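Local coordinates for penicillin-binding protein 2 (Pbp2) (PDB 5LP5) that probably cross-links peptidoglycan as a penicillin-sensitive transpeptidase in cell-shape maintenance, and forms a complex with the rod shape-determining protein MreC, at residues A169-D173 with Q184-K188; K345-W349 with S366-Y372; M43-L49 with G204-V210; F247-A253 with T559-E563. All coordinates share one frame; numbering follows the deposited sequence.

Along the chain, contact 3 joins two strands far apart in sequence, and contact 1 lies within the loop it closes; their centres are about 26 Å apart, in the N-terminal half that includes the dimerisation domain. Contact 4 comes next and closes a much longer loop, joining strands 252-258 and 556-562 in the five-stranded sheet of the transpeptidase domain. Contact 2 is nested inside that loop, about 27 Å from contact 4 between centres, beside the probable active site. The extremes are contacts 2 and 3, with centres about 75 Å apart on opposite sides of the chain's centre. The model therefore has an elongated shape, with the region touching MreC at contact 3 remote from the probable catalytic centre.

Contact 1: residues A169-D173 with Q184-K188; sequences ASLQD and QIVGK
V186 brings its CG2 methyl against the backbone of A169, 3.5 Å from A169 CA, and this apolar touch lies between a salt bridge and a glutamine chain. A chi1 of -82° sets CG1 of the valine anti to the carbonyl carbon and leaves CG2 between the backbone N and that carbon, facing A169. From the other segment the CB of A169 answers it, 4.0 Å from V186 CG2, and the same CB also meets the aliphatic part of Q184, whose CG lies 4.1 Å away. Q184 bends at its second torsion, and its touch here comes from the methylene rather than the amide.

D173 passes V186 in the opposite sense, so that OD2 comes to 3.7 Å from V186 CG2 on its way to K188. K188 turns at chi2 (-63°) and then runs extended, which carries NZ across to D173. There NZ and OD2 form a salt bridge of 3.0 Å, the ammonium meeting the oxygen nearly in line with its C-O bond. NZ has a second partner in the carbonyl of V168, so two acceptors hold the lysine end in place.

D173 also uses its backbone. Its N donates to S170 OG at 2.8 Å, and S170 thereby serves as the N-cap of helix 171-176. What results is a capped helix start that follows strand 166-168 after a two-residue link and is tied by a lysine-aspartate bridge to the antiparallel partner strand, 185-187, of a small two-stranded sheet.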
# COMPACT_ATOMS: atom_id res chain seq x y z
N ALA A 169 7.75 -11.61 -8.12
CA ALA A 169 7.39 -12.95 -8.56
C ALA A 169 8.56 -13.58 -9.29
O ALA A 169 9.02 -13.05 -10.28
CB ALA A 169 6.18 -12.90 -9.48
N SER A 170 9.06 -14.70 -8.77
CA SER A 170 10.05 -15.49 -9.48
C SER A 170 9.34 -16.19 -10.64
O SER A 170 8.13 -16.40 -10.61
CB SER A 170 10.68 -16.53 -8.56
OG SER A 170 9.83 -17.65 -8.40
N LEU A 171 10.10 -16.55 -11.67
CA LEU A 171 9.52 -17.23 -12.83
C LEU A 171 8.89 -18.56 -12.40
O LEU A 171 7.97 -19.05 -13.05
CB LEU A 171 10.56 -17.42 -13.95
CG LEU A 171 10.82 -16.19 -14.85
CD1 LEU A 171 11.32 -14.96 -14.10
CD2 LEU A 171 11.81 -16.55 -15.94
N GLN A 172 9.37 -19.12 -11.29
CA GLN A 172 8.78 -20.32 -10.70
C GLN A 172 7.52 -20.03 -9.90
O GLN A 172 6.64 -20.89 -9.81
CB GLN A 172 9.78 -21.06 -9.80
CG GLN A 172 9.39 -22.50 -9.51
CD GLN A 172 10.58 -23.45 -9.55
OE1 GLN A 172 11.59 -23.24 -8.88
NE2 GLN A 172 10.46 -24.51 -10.34
N ASP A 173 7.45 -18.85 -9.29
CA ASP A 173 6.23 -18.38 -8.61
C ASP A 173 5.03 -18.22 -9.57
O ASP A 173 3.90 -18.58 -9.22
CB ASP A 173 6.50 -17.04 -7.87
CG ASP A 173 6.97 -17.24 -6.42
OD1 ASP A 173 6.50 -18.18 -5.76
OD2 ASP A 173 7.79 -16.42 -5.93
N GLN A 184 2.63 -9.11 -9.81
CA GLN A 184 4.07 -9.36 -9.67
C GLN A 184 4.58 -9.07 -8.25
O GLN A 184 5.73 -8.67 -8.05
CB GLN A 184 4.89 -8.62 -10.74
CG GLN A 184 5.57 -9.55 -11.77
CD GLN A 184 4.71 -9.84 -12.99
OE1 GLN A 184 4.35 -8.94 -13.74
NE2 GLN A 184 4.39 -11.11 -13.21
N ILE A 185 3.70 -9.30 -7.27
CA ILE A 185 4.02 -9.15 -5.86
C ILE A 185 3.51 -10.38 -5.12
O ILE A 185 2.30 -10.63 -5.05
CB ILE A 185 3.35 -7.88 -5.26
CG1 ILE A 185 3.88 -6.62 -5.93
CG2 ILE A 185 3.57 -7.79 -3.75
CD1 ILE A 185 5.38 -6.43 -5.79
N VAL A 186 4.44 -11.15 -4.56
CA VAL A 186 4.11 -12.40 -3.86
C VAL A 186 4.85 -12.54 -2.53
O VAL A 186 5.95 -12.00 -2.34
CB VAL A 186 4.38 -13.64 -4.74
CG1 VAL A 186 3.22 -13.88 -5.68
CG2 VAL A 186 5.67 -13.47 -5.51
N GLY A 187 4.23 -13.25 -1.59
CA GLY A 187 4.82 -13.44 -0.29
C GLY A 187 5.96 -14.41 -0.45
O GLY A 187 5.82 -15.40 -1.17
N LYS A 188 7.08 -14.12 0.21
CA LYS A 188 8.25 -15.00 0.17
C LYS A 188 8.37 -15.80 1.44
O LYS A 188 8.54 -17.00 1.38
CB LYS A 188 9.54 -14.20 -0.07
CG LYS A 188 9.57 -13.42 -1.37
CD LYS A 188 9.50 -14.35 -2.58
CE LYS A 188 9.65 -13.57 -3.89
NZ LYS A 188 9.87 -14.41 -5.10

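Contact 2: residues K345-W349 with S366-Y372; sequences KFRDW and SVDVYFY
F346 and Y372 supply the aromatic side of this contact. F346 CB sits over the centre of the Y372 ring, 3.9 Å from its centroid and only 7° off the normal, a CH-pi contact. The F346 ring beyond it turns an edge to that ring in an edge-to-face pair, the planes 55° apart. D368 O lies over the opposite face of Y372, so the ring lies between D368 O and F346 CB.

Hydrogen bonds come next. Y372 OH donates to R347 O at 3.1 Å; the carbonyl oxygen sits at the ring's edge, in its plane, whereas the hydroxyl stands well above the carbonyl plane. D348 uses its carboxylate: with CG anti to the backbone N (chi1 -173°), OD2 accepts from D368 N at 3.1 Å, approached from above the carboxylate plane. Its OD1 takes the backbone N of K350.

Among the looser contacts, V367 CG1 lies 3.6 Å from D348 OD2, and W349 puts an indole edge toward D368, with CD1 3.6 Å from D368 OD2.

S366, V367 and D368 probably form the SxD version of the SxN motif of penicillin-binding proteins: S366 OG bonds to S311 OG, and D368 OD1 forms a salt bridge with K314, the serine and lysine of a probable SxxK motif. D348 would then be a second-shell residue that grips the motif backbone at D368 N, while Y372 ties the following helix to strand 345-347.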
# COMPACT_ATOMS: atom_id res chain seq x y z
N LYS A 345 29.10 -44.20 34.62
CA LYS A 345 28.37 -43.50 35.68
C LYS A 345 27.58 -42.31 35.14
O LYS A 345 28.12 -41.43 34.47
CB LYS A 345 29.34 -42.96 36.75
CG LYS A 345 30.10 -44.04 37.49
CD LYS A 345 31.04 -43.48 38.54
CE LYS A 345 32.15 -44.46 38.85
NZ LYS A 345 33.20 -43.83 39.69
N PHE A 346 26.29 -42.28 35.48
CA PHE A 346 25.38 -41.24 35.00
C PHE A 346 25.16 -40.17 36.07
O PHE A 346 24.50 -40.40 37.10
CB PHE A 346 24.06 -41.85 34.56
CG PHE A 346 24.19 -42.76 33.38
CD1 PHE A 346 24.59 -44.08 33.56
CD2 PHE A 346 23.94 -42.31 32.10
CE1 PHE A 346 24.72 -44.93 32.48
CE2 PHE A 346 24.08 -43.15 31.01
CZ PHE A 346 24.47 -44.47 31.20
N ARG A 347 25.71 -38.99 35.81
CA ARG A 347 25.89 -37.98 36.83
C ARG A 347 24.72 -36.99 36.92
O ARG A 347 24.12 -36.63 35.90
CB ARG A 347 27.20 -37.23 36.57
CG ARG A 347 28.38 -38.17 36.43
CD ARG A 347 29.66 -37.41 36.11
NE ARG A 347 30.82 -38.22 36.47
CZ ARG A 347 31.33 -38.31 37.69
NH1 ARG A 347 30.82 -37.63 38.71
NH2 ARG A 347 32.38 -39.08 37.90
N ASP A 348 24.41 -36.59 38.15
CA ASP A 348 23.40 -35.57 38.46
C ASP A 348 24.05 -34.19 38.33
O ASP A 348 25.25 -34.05 38.51
CB ASP A 348 22.84 -35.77 39.87
CG ASP A 348 21.67 -34.85 40.19
OD1 ASP A 348 21.89 -33.62 40.25
OD2 ASP A 348 20.55 -35.39 40.39
N TRP A 349 23.25 -33.19 37.99
CA TRP A 349 23.80 -31.89 37.59
C TRP A 349 24.61 -31.20 38.69
O TRP A 349 25.56 -30.48 38.40
CB TRP A 349 22.71 -30.95 37.03
CG TRP A 349 21.63 -30.62 38.01
CD1 TRP A 349 20.52 -31.36 38.29
CD2 TRP A 349 21.57 -29.47 38.86
NE1 TRP A 349 19.77 -30.75 39.25
CE2 TRP A 349 20.40 -29.59 39.63
CE3 TRP A 349 22.40 -28.36 39.06
CZ2 TRP A 349 20.02 -28.63 40.58
CZ3 TRP A 349 22.02 -27.39 40.00
CH2 TRP A 349 20.85 -27.54 40.75
N SER A 366 14.81 -30.19 39.58
CA SER A 366 15.42 -30.57 38.31
C SER A 366 16.41 -31.70 38.59
O SER A 366 17.56 -31.64 38.16
CB SER A 366 16.11 -29.36 37.65
OG SER A 366 16.51 -29.60 36.32
N VAL A 367 15.96 -32.72 39.33
CA VAL A 367 16.81 -33.85 39.74
C VAL A 367 16.93 -34.88 38.62
O VAL A 367 15.93 -35.23 37.98
CB VAL A 367 16.26 -34.56 41.00
CG1 VAL A 367 17.12 -35.76 41.35
CG2 VAL A 367 16.22 -33.61 42.17
N ASP A 368 18.15 -35.37 38.41
CA ASP A 368 18.45 -36.25 37.29
C ASP A 368 18.28 -37.73 37.65
O ASP A 368 17.74 -38.50 36.85
CB ASP A 368 19.86 -35.97 36.77
CG ASP A 368 19.98 -34.62 36.03
OD1 ASP A 368 18.98 -34.12 35.48
OD2 ASP A 368 21.08 -34.05 35.97
N VAL A 369 18.71 -38.12 38.85
CA VAL A 369 18.79 -39.55 39.20
C VAL A 369 17.44 -40.26 39.31
O VAL A 369 17.34 -41.44 38.96
CB VAL A 369 19.63 -39.79 40.47
CG1 VAL A 369 19.52 -41.24 40.94
CG2 VAL A 369 21.10 -39.46 40.21
N TYR A 370 16.42 -39.56 39.79
CA TYR A 370 15.08 -40.15 39.86
C TYR A 370 14.70 -40.74 38.50
O TYR A 370 14.15 -41.84 38.41
CB TYR A 370 14.05 -39.10 40.29
CG TYR A 370 12.61 -39.57 40.28
CD1 TYR A 370 12.04 -40.17 41.41
CD2 TYR A 370 11.80 -39.40 39.16
CE1 TYR A 370 10.71 -40.58 41.42
CE2 TYR A 370 10.47 -39.80 39.15
CZ TYR A 370 9.92 -40.39 40.28
OH TYR A 370 8.60 -40.80 40.29
N PHE A 371 15.03 -39.99 37.44
CA PHE A 371 14.70 -40.36 36.06
C PHE A 371 15.68 -41.36 35.52
O PHE A 371 15.31 -42.24 34.75
CB PHE A 371 14.63 -39.11 35.16
CG PHE A 371 13.59 -38.11 35.60
CD1 PHE A 371 12.24 -38.31 35.29
CD2 PHE A 371 13.94 -37.01 36.35
CE1 PHE A 371 11.28 -37.41 35.72
CE2 PHE A 371 12.98 -36.12 36.78
CZ PHE A 371 11.65 -36.32 36.46
N TYR A 372 16.94 -41.26 35.92
CA TYR A 372 17.91 -42.30 35.59
C TYR A 372 17.44 -43.68 36.10
O TYR A 372 17.46 -44.67 35.38
CB TYR A 372 19.30 -41.99 36.19
CG TYR A 372 20.07 -40.86 35.53
CD1 TYR A 372 20.02 -40.64 34.15
CD2 TYR A 372 20.90 -40.02 36.28
CE1 TYR A 372 20.73 -39.61 33.55
CE2 TYR A 372 21.61 -39.00 35.70
CZ TYR A 372 21.53 -38.79 34.33
OH TYR A 372 22.23 -37.77 33.75

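Contact 3: residues M43-L49 with G204-V210; sequences MTKKEFL and GYKIMRV
L49 and G204 close one end of an antiparallel strand pair, 43-49 against 204-210, that forms two strands of a three-stranded sheet completed by 216-223. Here the ladder is tight: L49 N reaches G204 O at 2.9 Å and G204 N reaches L49 O at 3.0 Å, both with N-H...O angles of 178°. The first donor stands above the carbonyl plane, the second is only slightly tilted from it. L49 CD1 packs 3.8 Å from Y205 O, and the leucine also touches Y220 of the neighbouring MreC chain, which places this end at the protein-protein interface.

Toward the start of strand 43-49 the pairing slackens. M208 N still donates well to K45 O, at 2.8 Å and in the carbonyl plane, but the return bond from K45 N is bent and weak, as is the one from E47 N to K206 O. M43, at the strand's start, is poorly ordered and exposed.

The side chains differ by face instead. Beside the slack bonds K45 lies alongside M208, pointing the same way, and its methylenes cross V210 at about a right angle, with K45 CB 3.7 Å from V210 CG1. On the other face of the sheet the exposed K46 stretches out to Y205, whose hydroxyl is bonded to E221. The lysine CE rests 3.9 Å from Y205 CG, and NZ stands over the ring face in a cation-pi contact, 4.8 Å from the centroid.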
# COMPACT_ATOMS: atom_id res chain seq x y z
N MET A 43 -14.45 -3.39 -32.64
CA MET A 43 -13.61 -4.24 -31.81
C MET A 43 -13.67 -3.81 -30.34
O MET A 43 -14.04 -2.68 -30.03
CB MET A 43 -12.16 -4.17 -32.31
CG MET A 43 -11.51 -2.81 -32.15
SD MET A 43 -9.72 -2.81 -32.48
CE MET A 43 -9.07 -4.15 -31.47
N THR A 44 -13.26 -4.71 -29.45
CA THR A 44 -13.35 -4.51 -28.00
C THR A 44 -11.99 -4.41 -27.33
O THR A 44 -10.95 -4.54 -27.98
CB THR A 44 -14.12 -5.67 -27.35
OG1 THR A 44 -13.30 -6.85 -27.31
CG2 THR A 44 -15.42 -5.97 -28.13
N LYS A 45 -11.99 -4.20 -26.02
CA LYS A 45 -10.77 -3.91 -25.26
C LYS A 45 -10.92 -4.32 -23.79
O LYS A 45 -11.92 -4.02 -23.17
CB LYS A 45 -10.46 -2.41 -25.35
CG LYS A 45 -9.21 -1.97 -24.61
CD LYS A 45 -9.20 -0.46 -24.41
CE LYS A 45 -8.41 -0.09 -23.15
NZ LYS A 45 -8.97 1.12 -22.51
N LYS A 46 -9.90 -4.98 -23.25
CA LYS A 46 -9.92 -5.54 -21.87
C LYS A 46 -9.03 -4.76 -20.92
O LYS A 46 -8.02 -4.18 -21.31
CB LYS A 46 -9.47 -6.99 -21.90
CG LYS A 46 -9.75 -7.78 -20.65
CD LYS A 46 -9.58 -9.28 -20.90
CE LYS A 46 -10.11 -10.12 -19.73
NZ LYS A 46 -9.70 -11.56 -19.75
N GLU A 47 -9.40 -4.75 -19.66
CA GLU A 47 -8.67 -4.00 -18.66
C GLU A 47 -8.84 -4.69 -17.33
O GLU A 47 -9.97 -4.83 -16.85
CB GLU A 47 -9.19 -2.57 -18.58
CG GLU A 47 -8.28 -1.61 -17.84
CD GLU A 47 -8.35 -0.20 -18.41
OE1 GLU A 47 -9.39 0.15 -19.04
OE2 GLU A 47 -7.36 0.55 -18.26
N PHE A 48 -7.74 -5.15 -16.74
CA PHE A 48 -7.82 -5.86 -15.47
C PHE A 48 -7.95 -4.88 -14.31
O PHE A 48 -7.41 -3.78 -14.34
CB PHE A 48 -6.60 -6.74 -15.26
CG PHE A 48 -6.52 -7.88 -16.21
CD1 PHE A 48 -7.31 -9.00 -16.05
CD2 PHE A 48 -5.64 -7.84 -17.27
CE1 PHE A 48 -7.24 -10.05 -16.93
CE2 PHE A 48 -5.55 -8.90 -18.15
CZ PHE A 48 -6.35 -10.01 -17.98
N LEU A 49 -8.66 -5.31 -13.28
CA LEU A 49 -8.89 -4.50 -12.09
C LEU A 49 -8.21 -5.25 -10.96
O LEU A 49 -8.72 -6.27 -10.49
CB LEU A 49 -10.38 -4.36 -11.79
CG LEU A 49 -11.29 -3.85 -12.92
CD1 LEU A 49 -12.72 -4.35 -12.68
CD2 LEU A 49 -11.25 -2.33 -13.04
N GLY A 204 -10.33 -8.80 -11.02
CA GLY A 204 -11.53 -8.69 -11.80
C GLY A 204 -11.08 -8.17 -13.14
O GLY A 204 -9.88 -7.96 -13.37
N TYR A 205 -12.03 -7.95 -14.03
CA TYR A 205 -11.71 -7.40 -15.32
C TYR A 205 -12.88 -6.59 -15.85
O TYR A 205 -14.01 -6.70 -15.37
CB TYR A 205 -11.32 -8.52 -16.29
CG TYR A 205 -12.41 -9.55 -16.61
CD1 TYR A 205 -13.32 -9.33 -17.62
CD2 TYR A 205 -12.51 -10.74 -15.90
CE1 TYR A 205 -14.30 -10.24 -17.92
CE2 TYR A 205 -13.49 -11.66 -16.19
CZ TYR A 205 -14.38 -11.41 -17.20
OH TYR A 205 -15.36 -12.34 -17.51
N LYS A 206 -12.60 -5.78 -16.86
CA LYS A 206 -13.63 -4.94 -17.43
C LYS A 206 -13.42 -4.85 -18.93
O LYS A 206 -12.41 -4.36 -19.37
CB LYS A 206 -13.55 -3.57 -16.79
CG LYS A 206 -14.38 -2.52 -17.46
CD LYS A 206 -14.57 -1.37 -16.48
CE LYS A 206 -15.14 -0.16 -17.19
NZ LYS A 206 -15.83 0.74 -16.22
N ILE A 207 -14.38 -5.37 -19.70
CA ILE A 207 -14.30 -5.39 -21.16
C ILE A 207 -15.19 -4.31 -21.74
O ILE A 207 -16.36 -4.18 -21.36
CB ILE A 207 -14.75 -6.74 -21.72
CG1 ILE A 207 -13.95 -7.88 -21.09
CG2 ILE A 207 -14.56 -6.79 -23.22
CD1 ILE A 207 -14.34 -9.26 -21.59
N MET A 208 -14.65 -3.54 -22.68
CA MET A 208 -15.28 -2.32 -23.16
C MET A 208 -15.26 -2.19 -24.67
O MET A 208 -14.30 -2.59 -25.33
CB MET A 208 -14.56 -1.11 -22.58
CG MET A 208 -14.55 -1.11 -21.07
SD MET A 208 -13.93 0.45 -20.49
CE MET A 208 -12.18 0.25 -20.81
N ARG A 209 -16.32 -1.61 -25.22
CA ARG A 209 -16.36 -1.22 -26.64
C ARG A 209 -15.50 0.05 -26.86
O ARG A 209 -15.52 0.98 -26.05
CB ARG A 209 -17.81 -1.01 -27.11
CG ARG A 209 -17.95 -0.80 -28.61
CD ARG A 209 -19.40 -0.74 -29.04
NE ARG A 209 -20.06 -2.02 -28.79
CZ ARG A 209 -21.38 -2.19 -28.76
NH1 ARG A 209 -22.21 -1.17 -28.97
NH2 ARG A 209 -21.86 -3.40 -28.53
N VAL A 210 -14.74 0.06 -27.95
CA VAL A 210 -13.86 1.17 -28.28
C VAL A 210 -14.00 1.54 -29.75
O VAL A 210 -14.44 0.73 -30.59
CB VAL A 210 -12.37 0.85 -27.97
CG1 VAL A 210 -12.15 0.70 -26.47
CG2 VAL A 210 -11.91 -0.41 -28.73

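Contact 4: residues F247-A253 with T559-E563; sequences FENKRGA and TILVE
G252 and V562 form a non-hydrogen-bonded antiparallel pair, flanked by A253 and L561 with mutual bonds of 2.9 Å (A253 N to L561 O, and L561 N to A253 O) and by E563 N donating to R251 O at 2.8 Å. G252, with phi at 150°, brings its CA close to L561 O in a CA-H...O contact of 3.0 Å.

F247, at the start of a type I turn, folds its ring back onto the partner strand. Two branches meet it obliquely: I560 CG2, 3.9 Å from F247 CZ, and V562 CG2, 3.7 Å from F247 CE2. Between them L561 O points at the ring's edge, in its plane, 3.5 Å from F247 CE2. A stack with Y270 adds to this packing.

R251 and E563 touch through R251 CB and E563 OE1, while their polar ends part: R251 NH1 bonds to Y537 OH, and E563 OE2 takes R301 and Y307.

This is the middle of the five-stranded antiparallel sheet of the penicillin-binding transpeptidase fold, shared with the serine beta-lactamases, where the sheet's first strand in the sequence, 252-258, lies beside its last, 556-562.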
# COMPACT_ATOMS: atom_id res chain seq x y z
N PHE A 247 15.12 -9.49 24.91
CA PHE A 247 16.18 -10.17 24.13
C PHE A 247 17.11 -9.17 23.46
O PHE A 247 17.59 -9.40 22.35
CB PHE A 247 15.56 -11.07 23.04
CG PHE A 247 15.22 -12.45 23.51
CD1 PHE A 247 14.02 -12.70 24.14
CD2 PHE A 247 16.09 -13.51 23.33
CE1 PHE A 247 13.70 -13.97 24.59
CE2 PHE A 247 15.77 -14.78 23.76
CZ PHE A 247 14.58 -15.01 24.39
N GLU A 248 17.39 -8.06 24.14
CA GLU A 248 18.03 -6.92 23.50
C GLU A 248 19.48 -7.22 23.14
O GLU A 248 19.95 -6.78 22.09
CB GLU A 248 17.94 -5.70 24.40
CG GLU A 248 18.29 -4.39 23.72
CD GLU A 248 17.82 -3.18 24.52
OE1 GLU A 248 16.83 -3.30 25.28
OE2 GLU A 248 18.43 -2.09 24.39
N ASN A 249 20.18 -7.95 24.01
CA ASN A 249 21.56 -8.39 23.74
C ASN A 249 21.66 -9.90 23.68
O ASN A 249 22.70 -10.46 23.95
CB ASN A 249 22.49 -7.88 24.85
CG ASN A 249 22.95 -6.45 24.61
OD1 ASN A 249 23.21 -6.07 23.47
ND2 ASN A 249 23.04 -5.65 25.69
N LYS A 250 20.57 -10.57 23.31
CA LYS A 250 20.47 -12.02 23.43
C LYS A 250 19.99 -12.64 22.12
O LYS A 250 19.25 -12.02 21.36
CB LYS A 250 19.48 -12.38 24.55
CG LYS A 250 19.64 -11.58 25.83
CD LYS A 250 18.79 -12.10 26.97
CE LYS A 250 19.19 -11.44 28.29
NZ LYS A 250 20.40 -12.05 28.90
N ARG A 251 20.41 -13.86 21.84
CA ARG A 251 19.81 -14.64 20.76
C ARG A 251 18.95 -15.73 21.36
O ARG A 251 19.21 -16.22 22.45
CB ARG A 251 20.86 -15.28 19.86
CG ARG A 251 21.75 -14.28 19.16
CD ARG A 251 23.00 -14.03 19.98
NE ARG A 251 23.38 -12.63 19.95
CZ ARG A 251 24.13 -12.05 20.88
NH1 ARG A 251 24.59 -12.74 21.91
NH2 ARG A 251 24.44 -10.77 20.77
N GLY A 252 17.89 -16.11 20.64
CA GLY A 252 16.98 -17.14 21.12
C GLY A 252 15.59 -16.90 20.60
O GLY A 252 15.43 -16.47 19.46
N ALA A 253 14.59 -17.21 21.42
CA ALA A 253 13.20 -17.13 21.00
C ALA A 253 12.25 -17.10 22.18
O ALA A 253 12.54 -17.70 23.23
CB ALA A 253 12.86 -18.29 20.10
N THR A 559 7.09 -19.52 26.85
CA THR A 559 8.22 -20.40 26.63
C THR A 559 9.38 -19.56 26.12
O THR A 559 9.25 -18.84 25.13
CB THR A 559 7.88 -21.51 25.61
OG1 THR A 559 6.92 -22.42 26.15
CG2 THR A 559 9.13 -22.30 25.24
N ILE A 560 10.51 -19.66 26.81
CA ILE A 560 11.66 -18.80 26.53
C ILE A 560 12.90 -19.63 26.35
O ILE A 560 13.12 -20.58 27.10
CB ILE A 560 11.90 -17.79 27.68
CG1 ILE A 560 10.69 -16.87 27.83
CG2 ILE A 560 13.14 -16.94 27.41
CD1 ILE A 560 10.67 -16.07 29.11
N LEU A 561 13.71 -19.26 25.36
CA LEU A 561 14.95 -19.95 25.07
C LEU A 561 16.07 -18.97 24.70
O LEU A 561 15.98 -18.30 23.67
CB LEU A 561 14.73 -20.92 23.91
CG LEU A 561 16.04 -21.46 23.34
CD1 LEU A 561 16.57 -22.64 24.14
CD2 LEU A 561 15.79 -21.86 21.91
N VAL A 562 17.12 -18.91 25.53
CA VAL A 562 18.25 -18.02 25.23
C VAL A 562 19.48 -18.83 24.81
O VAL A 562 20.03 -19.59 25.59
CB VAL A 562 18.64 -17.11 26.41
CG1 VAL A 562 19.87 -16.28 26.08
CG2 VAL A 562 17.49 -16.18 26.76
N GLU A 563 19.90 -18.64 23.56
CA GLU A 563 21.06 -19.35 23.07
C GLU A 563 22.27 -19.00 23.92
O GLU A 563 22.56 -17.83 24.16
CB GLU A 563 21.32 -19.03 21.59
CG GLU A 563 20.39 -19.79 20.65
CD GLU A 563 20.70 -19.56 19.19
OE1 GLU A 563 21.73 -18.94 18.89
OE2 GLU A 563 19.92 -19.99 18.33